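Local coordinates for long form salivary protein D7L1 (Anopheles stephensi, PDB 3NHI) that binds and sequesters host mediators such as cysteinyl leukotrienes, binds stable thromboxane A2 analogues, and so modulates blood feeding by the female mosquito, at residues N67-D72 with V110-A115; F254-D259 with K275-P280; H261-A266 with E281-E286. All coordinates share one frame; numbering follows the deposited sequence.

Interaction 1 lies on the opposite side of the chain's centre from interactions 2 and 3, the centres being about 37 Å apart in both cases. It belongs to the lipid-binding part of the molecule: the side chain of Phe69 is about 8 Å from the bound 5-hydroxyicosatetraenoic acid. Interactions 2 and 3, whose centres are about 7 Å apart, both use helix 251-266, against which 275-280 and 281-286 fold back in succession. They touch directly, through a salt bridge of Lys275 to Glu286 and through packing of Tyr277 CE1 on Val283 CG2 at 3.6 Å. Leu263 of interaction 3 is about 12 Å, side chain to side chain, from Lys151, a ligand-binding residue.

Interaction 1 (N67-D72 with V110-A115); sequences NAFKSD and VDLYNA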
loop_
_atom_site.group_PDB
_atom_site.type_symbol
_atom_site.label_atom_id
_atom_site.label_comp_id
_atom_site.label_asym_id
_atom_site.label_seq_id
_atom_site.Cartn_x
_atom_site.Cartn_y
_atom_site.Cartn_z
ATOM N N ASN A 67 -12.254 -7.003 -16.945
ATOM C CA ASN A 67 -11.167 -7.451 -17.815
ATOM C C ASN A 67 -10.906 -6.424 -18.918
ATOM O O ASN A 67 -10.926 -6.735 -20.107
ATOM C CB ASN A 67 -11.442 -8.850 -18.393
ATOM C CG ASN A 67 -10.269 -9.387 -19.202
ATOM O OD1 ASN A 67 -9.102 -9.111 -18.891
ATOM N ND2 ASN A 67 -10.570 -10.144 -20.253
ATOM N N ALA A 68 -10.659 -5.188 -18.500
ATOM C CA ALA A 68 -10.570 -4.072 -19.432
ATOM C C ALA A 68 -9.501 -3.085 -18.991
ATOM O O ALA A 68 -9.327 -2.848 -17.796
ATOM C CB ALA A 68 -11.919 -3.363 -19.538
ATOM N N PHE A 69 -8.800 -2.518 -19.973
ATOM C CA PHE A 69 -7.994 -1.322 -19.770
ATOM C C PHE A 69 -8.935 -0.128 -19.703
ATOM O O PHE A 69 -9.831 0.030 -20.540
ATOM C CB PHE A 69 -6.977 -1.152 -20.905
ATOM C CG PHE A 69 -5.852 -2.154 -20.868
ATOM C CD1 PHE A 69 -4.824 -2.030 -19.939
ATOM C CD2 PHE A 69 -5.812 -3.211 -21.769
ATOM C CE1 PHE A 69 -3.778 -2.949 -19.892
ATOM C CE2 PHE A 69 -4.764 -4.130 -21.741
ATOM C CZ PHE A 69 -3.748 -3.998 -20.798
ATOM N N LYS A 70 -8.750 0.692 -18.680
ATOM C CA LYS A 70 -9.658 1.792 -18.400
ATOM C C LYS A 70 -9.071 3.111 -18.884
ATOM O O LYS A 70 -8.582 3.938 -18.097
ATOM C CB LYS A 70 -9.978 1.815 -16.905
ATOM C CG LYS A 70 -10.588 0.505 -16.397
ATOM C CD LYS A 70 -11.963 0.249 -17.007
ATOM C CE LYS A 70 -12.987 1.229 -16.457
ATOM N NZ LYS A 70 -14.335 1.053 -17.076
ATOM N N SER A 71 -9.133 3.315 -20.197
ATOM C CA SER A 71 -8.463 4.442 -20.854
ATOM C C SER A 71 -8.856 5.805 -20.288
ATOM O O SER A 71 -8.011 6.695 -20.163
ATOM C CB SER A 71 -8.722 4.421 -22.368
ATOM O OG SER A 71 -10.079 4.712 -22.689
ATOM N N ASP A 72 -10.126 5.970 -19.932
ATOM C CA ASP A 72 -10.602 7.278 -19.504
ATOM C C ASP A 72 -10.125 7.678 -18.113
ATOM O O ASP A 72 -10.239 8.839 -17.720
ATOM C CB ASP A 72 -12.129 7.374 -19.605
ATOM C CG ASP A 72 -12.639 7.451 -21.047
ATOM O OD1 ASP A 72 -11.853 7.412 -22.017
ATOM O OD2 ASP A 72 -13.867 7.543 -21.198
ATOM N N VAL A 110 0.567 -12.699 -19.006
ATOM C CA VAL A 110 1.252 -12.515 -20.283
ATOM C C VAL A 110 0.423 -11.693 -21.276
ATOM O O VAL A 110 0.983 -10.884 -22.022
ATOM C CB VAL A 110 1.759 -13.855 -20.899
ATOM C CG1 VAL A 110 0.607 -14.724 -21.412
ATOM C CG2 VAL A 110 2.772 -13.590 -22.007
ATOM N N ASP A 111 -0.897 -11.877 -21.262
ATOM C CA ASP A 111 -1.762 -11.123 -22.173
ATOM C C ASP A 111 -1.718 -9.632 -21.849
ATOM O O ASP A 111 -1.618 -8.800 -22.756
ATOM C CB ASP A 111 -3.206 -11.650 -22.160
ATOM C CG ASP A 111 -3.392 -12.884 -23.032
ATOM O OD1 ASP A 111 -2.476 -13.227 -23.808
ATOM O OD2 ASP A 111 -4.478 -13.491 -22.954
ATOM N N LEU A 112 -1.747 -9.292 -20.564
ATOM C CA LEU A 112 -1.676 -7.885 -20.172
ATOM C C LEU A 112 -0.294 -7.294 -20.434
ATOM O O LEU A 112 -0.189 -6.179 -20.922
ATOM C CB LEU A 112 -2.113 -7.697 -18.717
ATOM C CG LEU A 112 -3.547 -8.131 -18.406
ATOM C CD1 LEU A 112 -3.840 -7.848 -16.968
ATOM C CD2 LEU A 112 -4.565 -7.422 -19.304
ATOM N N TYR A 113 0.755 -8.046 -20.120
ATOM C CA TYR A 113 2.116 -7.631 -20.443
ATOM C C TYR A 113 2.284 -7.359 -21.936
ATOM O O TYR A 113 2.801 -6.306 -22.321
ATOM C CB TYR A 113 3.104 -8.692 -19.977
ATOM C CG TYR A 113 4.552 -8.428 -20.339
ATOM C CD1 TYR A 113 5.389 -7.739 -19.461
ATOM C CD2 TYR A 113 5.090 -8.885 -21.544
ATOM C CE1 TYR A 113 6.727 -7.513 -19.764
ATOM C CE2 TYR A 113 6.434 -8.659 -21.863
ATOM C CZ TYR A 113 7.242 -7.976 -20.965
ATOM O OH TYR A 113 8.567 -7.746 -21.275
ATOM N N ASN A 114 1.852 -8.299 -22.775
ATOM C CA ASN A 114 2.013 -8.138 -24.216
ATOM C C ASN A 114 1.253 -6.918 -24.730
ATOM O O ASN A 114 1.753 -6.191 -25.586
ATOM C CB ASN A 114 1.570 -9.400 -24.970
ATOM C CG ASN A 114 2.546 -10.558 -24.815
ATOM O OD1 ASN A 114 3.717 -10.369 -24.479
ATOM N ND2 ASN A 114 2.069 -11.767 -25.091
ATOM N N ALA A 115 0.047 -6.699 -24.214
ATOM C CA ALA A 115 -0.756 -5.555 -24.635
ATOM C C ALA A 115 -0.163 -4.238 -24.154
ATOM O O ALA A 115 -0.133 -3.255 -24.904
ATOM C CB ALA A 115 -2.193 -5.697 -24.138
#
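The ring of Phe69 reaches the helix 110-115 with its far end, where CZ and CE2 meet two methyl groups one helical turn apart. CZ is 3.8 Å from CD2 of Leu112, and CE2 is 3.8 Å from CB of Ala115. Both methyls come at the ring obliquely, neither squarely over its face nor in line with its edge. Leu112 and Phe69 run past each other in opposite directions. Phe69 carries CG anti to its carbonyl carbon (chi1 -71°), and its CB is already directed at the helix, whereas Leu112 brings only the CD2 branch across. Ala115, with CB directed at the strand, completes the apolar seat. The aromatic residue stands on strand 68-69, the second arm of a small antiparallel hairpin with strand 62-63; Asn67 and Ala68 both lie opposite Asp63 in a G1 beta bulge. The contact thus joins this hairpin to the first turns of helix 109-130 in the all-helical, odorant-binding-protein-like framework. Leu99 and Ala102 also pack on Phe69, while Leu112 touches Tyr62 of the partner strand and Lys53 of helix 46-58. Asn67 hydrogen-bonds through OD1 to Tyr62 OH and through ND2 to Lys105 O.

Interaction 2 (F254-D259 with K275-P280); sequences FKNAFD and KVYENP. With SO4 (sulfate ion), chain D.
Asn256 meets Pro280 with the amide end of its side chain, OD1 lying 3.4 Å from CG of the proline ring. CG of the ring is also close to the amide carbon; the two groups cross at a slant, and a proline CG offers no N-H or O-H to the amide oxygen. At the base of the same side chain, CB of Asn256 is 3.8 Å from the hydroxyl oxygen OH of Tyr277, and the amide and phenol planes are 34° apart. The backbone of Asn256 reaches that hydroxyl through a water, which donates to Asn256 O at 2.8 Å and lies 3.0 Å from Tyr277 OH, at the edge of the phenol ring and in its plane.

Tyr277 sends its ring across to the helix with CG anti to the backbone N (chi1 -175°). The backbone N of Asn279 sits 4.0 Å above the centre of one ring face, and the ring also meets that of Phe260. Asn256 OD1 takes a hydrogen bond from Gln252 NE2, one turn earlier in helix 251-266. Asn279 is the N-cap of helix 280-288, its OD1 accepting from Lys282 N, which places Pro280 in the first turn. Next to Asn256, the extended Lys255 points elsewhere, its NZ giving hydrogen bonds to sulfate O3 at 2.8 Å and O1 at 2.9 Å; Arg177 and Tyr178 N bind the same ion, probably from the crystallisation liquor.

With no direct hydrogen bond, what passes between the two segments is van der Waals contact and one bridging water, while the amide oxygen of Asn256 is satisfied from within its own helix.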
loop_
_atom_site.group_PDB
_atom_site.type_symbol
_atom_site.label_atom_id
_atom_site.label_comp_id
_atom_site.label_asym_id
_atom_site.label_seq_id
_atom_site.Cartn_x
_atom_site.Cartn_y
_atom_site.Cartn_z
ATOM N N PHE A 254 -0.731 -10.696 17.948
ATOM C CA PHE A 254 -1.285 -9.551 17.245
ATOM C C PHE A 254 -0.446 -8.290 17.476
ATOM O O PHE A 254 -0.161 -7.559 16.525
ATOM C CB PHE A 254 -2.747 -9.284 17.608
ATOM C CG PHE A 254 -3.262 -8.015 17.010
ATOM C CD1 PHE A 254 -3.312 -7.867 15.629
ATOM C CD2 PHE A 254 -3.641 -6.942 17.804
ATOM C CE1 PHE A 254 -3.742 -6.682 15.053
ATOM C CE2 PHE A 254 -4.081 -5.749 17.219
ATOM C CZ PHE A 254 -4.128 -5.626 15.846
ATOM N N LYS A 255 -0.045 -8.045 18.721
ATOM C CA LYS A 255 0.775 -6.880 19.018
ATOM C C LYS A 255 2.045 -6.931 18.179
ATOM O O LYS A 255 2.436 -5.940 17.586
ATOM C CB LYS A 255 1.119 -6.810 20.506
ATOM C CG LYS A 255 -0.076 -6.570 21.406
ATOM C CD LYS A 255 0.357 -6.492 22.861
ATOM C CE LYS A 255 -0.835 -6.293 23.769
ATOM N NZ LYS A 255 -0.411 -6.242 25.194
ATOM N N ASN A 256 2.664 -8.108 18.097
ATOM C CA ASN A 256 3.903 -8.237 17.329
ATOM C C ASN A 256 3.668 -8.007 15.834
ATOM O O ASN A 256 4.469 -7.345 15.174
ATOM C CB ASN A 256 4.560 -9.596 17.591
ATOM C CG ASN A 256 5.050 -9.737 19.023
ATOM O OD1 ASN A 256 5.224 -8.747 19.733
ATOM N ND2 ASN A 256 5.289 -10.972 19.443
ATOM N N ALA A 257 2.563 -8.541 15.318
ATOM C CA ALA A 257 2.207 -8.388 13.904
ATOM C C ALA A 257 1.883 -6.939 13.554
ATOM O O ALA A 257 2.334 -6.423 12.533
ATOM C CB ALA A 257 1.028 -9.286 13.565
ATOM N N PHE A 258 1.123 -6.285 14.425
ATOM C CA PHE A 258 0.682 -4.906 14.215
ATOM C C PHE A 258 1.862 -3.941 14.368
ATOM O O PHE A 258 1.980 -2.976 13.596
ATOM C CB PHE A 258 -0.411 -4.617 15.239
ATOM C CG PHE A 258 -1.333 -3.463 14.921
ATOM C CD1 PHE A 258 -2.099 -3.406 13.750
ATOM C CD2 PHE A 258 -1.515 -2.488 15.886
ATOM C CE1 PHE A 258 -3.011 -2.344 13.539
ATOM C CE2 PHE A 258 -2.405 -1.438 15.695
ATOM C CZ PHE A 258 -3.167 -1.364 14.522
ATOM N N ASP A 259 2.745 -4.205 15.335
ATOM C CA ASP A 259 3.953 -3.398 15.518
ATOM C C ASP A 259 4.879 -3.539 14.312
ATOM O O ASP A 259 5.443 -2.547 13.840
ATOM C CB ASP A 259 4.727 -3.808 16.784
ATOM C CG ASP A 259 3.995 -3.488 18.080
ATOM O OD1 ASP A 259 3.009 -2.724 18.070
ATOM O OD2 ASP A 259 4.454 -3.986 19.132
ATOM N N LYS A 275 15.477 -7.391 4.074
ATOM C CA LYS A 275 15.143 -7.603 5.479
ATOM C C LYS A 275 13.881 -8.440 5.665
ATOM O O LYS A 275 12.914 -8.314 4.908
ATOM C CB LYS A 275 14.983 -6.267 6.210
ATOM C CG LYS A 275 16.285 -5.512 6.416
ATOM C CD LYS A 275 16.242 -4.651 7.663
ATOM C CE LYS A 275 17.472 -3.765 7.739
ATOM N NZ LYS A 275 17.761 -3.303 9.122
ATOM N N VAL A 276 13.909 -9.301 6.679
ATOM C CA VAL A 276 12.734 -10.051 7.116
ATOM C C VAL A 276 12.479 -9.793 8.600
ATOM O O VAL A 276 13.271 -9.128 9.266
ATOM C CB VAL A 276 12.886 -11.570 6.883
ATOM C CG1 VAL A 276 12.872 -11.894 5.396
ATOM C CG2 VAL A 276 14.156 -12.103 7.551
ATOM N N TYR A 277 11.373 -10.321 9.116
ATOM C CA TYR A 277 11.069 -10.178 10.529
ATOM C C TYR A 277 12.131 -10.837 11.393
ATOM O O TYR A 277 12.547 -11.975 11.138
ATOM C CB TYR A 277 9.708 -10.776 10.857
ATOM C CG TYR A 277 9.283 -10.543 12.285
ATOM C CD1 TYR A 277 9.000 -9.254 12.741
ATOM C CD2 TYR A 277 9.185 -11.604 13.189
ATOM C CE1 TYR A 277 8.610 -9.028 14.048
ATOM C CE2 TYR A 277 8.787 -11.389 14.507
ATOM C CZ TYR A 277 8.506 -10.093 14.924
ATOM O OH TYR A 277 8.110 -9.864 16.211
ATOM N N GLU A 278 12.561 -10.116 12.420
ATOM C CA GLU A 278 13.524 -10.650 13.371
ATOM C C GLU A 278 12.826 -10.975 14.690
ATOM O O GLU A 278 12.542 -12.134 14.976
ATOM C CB GLU A 278 14.699 -9.686 13.539
ATOM C CG GLU A 278 15.458 -9.453 12.241
ATOM C CD GLU A 278 16.799 -8.788 12.447
ATOM O OE1 GLU A 278 17.252 -8.699 13.606
ATOM O OE2 GLU A 278 17.407 -8.353 11.445
ATOM N N ASN A 279 12.526 -9.945 15.479
ATOM C CA ASN A 279 11.807 -10.111 16.741
ATOM C C ASN A 279 11.257 -8.753 17.184
ATOM O O ASN A 279 11.588 -7.735 16.569
ATOM C CB ASN A 279 12.716 -10.744 17.818
ATOM C CG ASN A 279 14.035 -10.033 17.960
ATOM O OD1 ASN A 279 14.084 -8.826 18.217
ATOM N ND2 ASN A 279 15.122 -10.782 17.802
ATOM N N PRO A 280 10.412 -8.726 18.239
ATOM C CA PRO A 280 9.783 -7.452 18.609
ATOM C C PRO A 280 10.772 -6.362 19.030
ATOM O O PRO A 280 10.552 -5.192 18.736
ATOM C CB PRO A 280 8.864 -7.841 19.768
ATOM C CG PRO A 280 8.547 -9.268 19.521
ATOM C CD PRO A 280 9.821 -9.852 18.987
HETATM S S SO4 D . 0.635 -3.134 26.156
HETATM O O1 SO4 D . -0.693 -3.664 26.444
HETATM O O2 SO4 D . 0.513 -1.811 25.562
HETATM O O3 SO4 D . 1.326 -4.024 25.226
HETATM O O4 SO4 D . 1.395 -3.045 27.400
HETATM O O HOH W 1 7.084 -7.033 16.248
#

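Interaction 3 (H261-A266 with E281-E286); sequences HELRSA and EKVKEE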
loop_
_atom_site.group_PDB
_atom_site.type_symbol
_atom_site.label_atom_id
_atom_site.label_comp_id
_atom_site.label_asym_id
_atom_site.label_seq_id
_atom_site.Cartn_x
_atom_site.Cartn_y
_atom_site.Cartn_z
ATOM N N HIS A 261 3.941 -4.239 11.269
ATOM C CA HIS A 261 3.326 -3.465 10.198
ATOM C C HIS A 261 3.465 -1.960 10.439
ATOM O O HIS A 261 3.622 -1.201 9.476
ATOM C CB HIS A 261 1.879 -3.874 9.927
ATOM C CG HIS A 261 1.431 -3.601 8.519
ATOM N ND1 HIS A 261 0.344 -4.235 7.960
ATOM C CD2 HIS A 261 1.931 -2.793 7.550
ATOM C CE1 HIS A 261 0.175 -3.810 6.719
ATOM N NE2 HIS A 261 1.126 -2.937 6.443
ATOM N N GLU A 262 3.461 -1.514 11.695
ATOM C CA GLU A 262 3.764 -0.097 11.914
ATOM C C GLU A 262 5.107 0.289 11.273
ATOM O O GLU A 262 5.188 1.262 10.510
ATOM C CB GLU A 262 3.745 0.318 13.387
ATOM C CG GLU A 262 4.017 1.815 13.451
ATOM C CD GLU A 262 3.980 2.448 14.821
ATOM O OE1 GLU A 262 3.877 1.735 15.842
ATOM O OE2 GLU A 262 4.084 3.691 14.863
ATOM N N LEU A 263 6.142 -0.497 11.563
ATOM C CA LEU A 263 7.447 -0.262 10.963
ATOM C C LEU A 263 7.391 -0.262 9.439
ATOM O O LEU A 263 7.891 0.657 8.788
ATOM C CB LEU A 263 8.452 -1.308 11.455
ATOM C CG LEU A 263 9.828 -1.306 10.790
ATOM C CD1 LEU A 263 10.529 0.065 10.885
ATOM C CD2 LEU A 263 10.654 -2.396 11.421
ATOM N N ARG A 264 6.772 -1.296 8.882
ATOM C CA ARG A 264 6.672 -1.436 7.437
ATOM C C ARG A 264 5.868 -0.299 6.809
ATOM O O ARG A 264 6.131 0.092 5.668
ATOM C CB ARG A 264 6.076 -2.799 7.082
ATOM C CG ARG A 264 7.034 -3.933 7.409
ATOM C CD ARG A 264 6.585 -5.274 6.895
ATOM N NE ARG A 264 5.439 -5.799 7.620
ATOM C CZ ARG A 264 4.191 -5.879 7.148
ATOM N NH1 ARG A 264 3.859 -5.445 5.942
ATOM N NH2 ARG A 264 3.253 -6.392 7.915
ATOM N N SER A 265 4.901 0.242 7.550
ATOM C CA SER A 265 4.076 1.330 7.035
ATOM C C SER A 265 4.830 2.651 7.033
ATOM O O SER A 265 4.409 3.584 6.352
ATOM C CB SER A 265 2.767 1.458 7.825
ATOM O OG SER A 265 2.936 2.158 9.054
ATOM N N ALA A 266 5.919 2.733 7.802
ATOM C CA ALA A 266 6.796 3.908 7.780
ATOM C C ALA A 266 7.809 3.811 6.648
ATOM O O ALA A 266 8.148 4.822 6.035
ATOM C CB ALA A 266 7.500 4.091 9.131
ATOM N N GLU A 281 11.864 -6.737 19.684
ATOM C CA GLU A 281 12.850 -5.752 20.136
ATOM C C GLU A 281 13.566 -5.084 18.962
ATOM O O GLU A 281 13.801 -3.871 18.973
ATOM C CB GLU A 281 13.853 -6.400 21.099
ATOM C CG GLU A 281 13.249 -6.845 22.434
ATOM C CD GLU A 281 12.205 -7.962 22.304
ATOM O OE1 GLU A 281 12.393 -8.906 21.493
ATOM O OE2 GLU A 281 11.178 -7.881 23.018
ATOM N N LYS A 282 13.884 -5.867 17.933
ATOM C CA LYS A 282 14.504 -5.319 16.728
ATOM C C LYS A 282 13.560 -4.345 16.019
ATOM O O LYS A 282 13.984 -3.280 15.559
ATOM C CB LYS A 282 14.940 -6.444 15.777
ATOM C CG LYS A 282 15.677 -5.977 14.524
ATOM C CD LYS A 282 17.079 -5.444 14.854
ATOM C CE LYS A 282 17.935 -5.272 13.600
ATOM N NZ LYS A 282 17.263 -4.445 12.564
ATOM N N VAL A 283 12.283 -4.711 15.939
ATOM C CA VAL A 283 11.270 -3.841 15.342
ATOM C C VAL A 283 11.233 -2.486 16.059
ATOM O O VAL A 283 11.253 -1.431 15.415
ATOM C CB VAL A 283 9.871 -4.514 15.341
ATOM C CG1 VAL A 283 8.781 -3.515 14.944
ATOM C CG2 VAL A 283 9.859 -5.691 14.399
ATOM N N LYS A 284 11.202 -2.518 17.386
ATOM C CA LYS A 284 11.187 -1.292 18.173
ATOM C C LYS A 284 12.422 -0.423 17.925
ATOM O O LYS A 284 12.304 0.786 17.743
ATOM C CB LYS A 284 11.003 -1.609 19.653
ATOM C CG LYS A 284 9.621 -2.166 19.967
ATOM C CD LYS A 284 9.415 -2.370 21.456
ATOM C CE LYS A 284 8.048 -2.965 21.757
ATOM N NZ LYS A 284 7.961 -4.396 21.363
ATOM N N GLU A 285 13.599 -1.044 17.873
ATOM C CA GLU A 285 14.830 -0.300 17.577
ATOM C C GLU A 285 14.788 0.359 16.201
ATOM O O GLU A 285 15.166 1.522 16.050
ATOM C CB GLU A 285 16.067 -1.195 17.737
ATOM C CG GLU A 285 16.377 -1.557 19.191
ATOM C CD GLU A 285 16.490 -0.330 20.101
ATOM O OE1 GLU A 285 15.767 -0.276 21.118
ATOM O OE2 GLU A 285 17.288 0.580 19.793
ATOM N N GLU A 286 14.302 -0.368 15.200
ATOM C CA GLU A 286 14.162 0.188 13.856
ATOM C C GLU A 286 13.158 1.343 13.804
ATOM O O GLU A 286 13.369 2.321 13.081
ATOM C CB GLU A 286 13.765 -0.915 12.877
ATOM C CG GLU A 286 14.884 -1.902 12.579
ATOM C CD GLU A 286 15.673 -1.510 11.351
ATOM O OE1 GLU A 286 15.805 -2.368 10.450
ATOM O OE2 GLU A 286 16.134 -0.347 11.269
#
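The helical segments 261-266 and 281-286 come nearest at Leu263 and Val283, whose CA atoms are 6.8 Å apart. Leu263 is the residue that fills this approach, its CB directed at the other helix and both of its methyls in use. CD2 lies 3.7 Å from CB of Glu286 and CD1 is 3.9 Å from that same carbon, so the fork of the leucine straddles the base of the glutamate. Behind the fork, Leu263 CB is 4.1 Å from CG1 of Val283, the methyl that stands anti to the valine N (chi1 170°). The leucine lies at a slant to both partners, and Met287, one residue on from Glu286, also touches it.

Helix 251-266 and helix 280-288 are joined by a mostly non-helical connection that turns the chain back, and in this protein of the PBP/GOBP family the leucine packs the last helix, 280-288, against helix 251-266.

Beyond CB, Glu286 bends away from the leucine, with chi2 at -93°. Its OE1 forms a salt bridge with Lys282 NZ at 3.3 Å, one turn earlier in the same helix, and another with Lys275 of the preceding loop, its stronger partner. Glu262, the neighbour of Leu263, touches Met287 of helix 280-288 as well, and its carboxylate bonds to Arg176, Ser154 and Thr293.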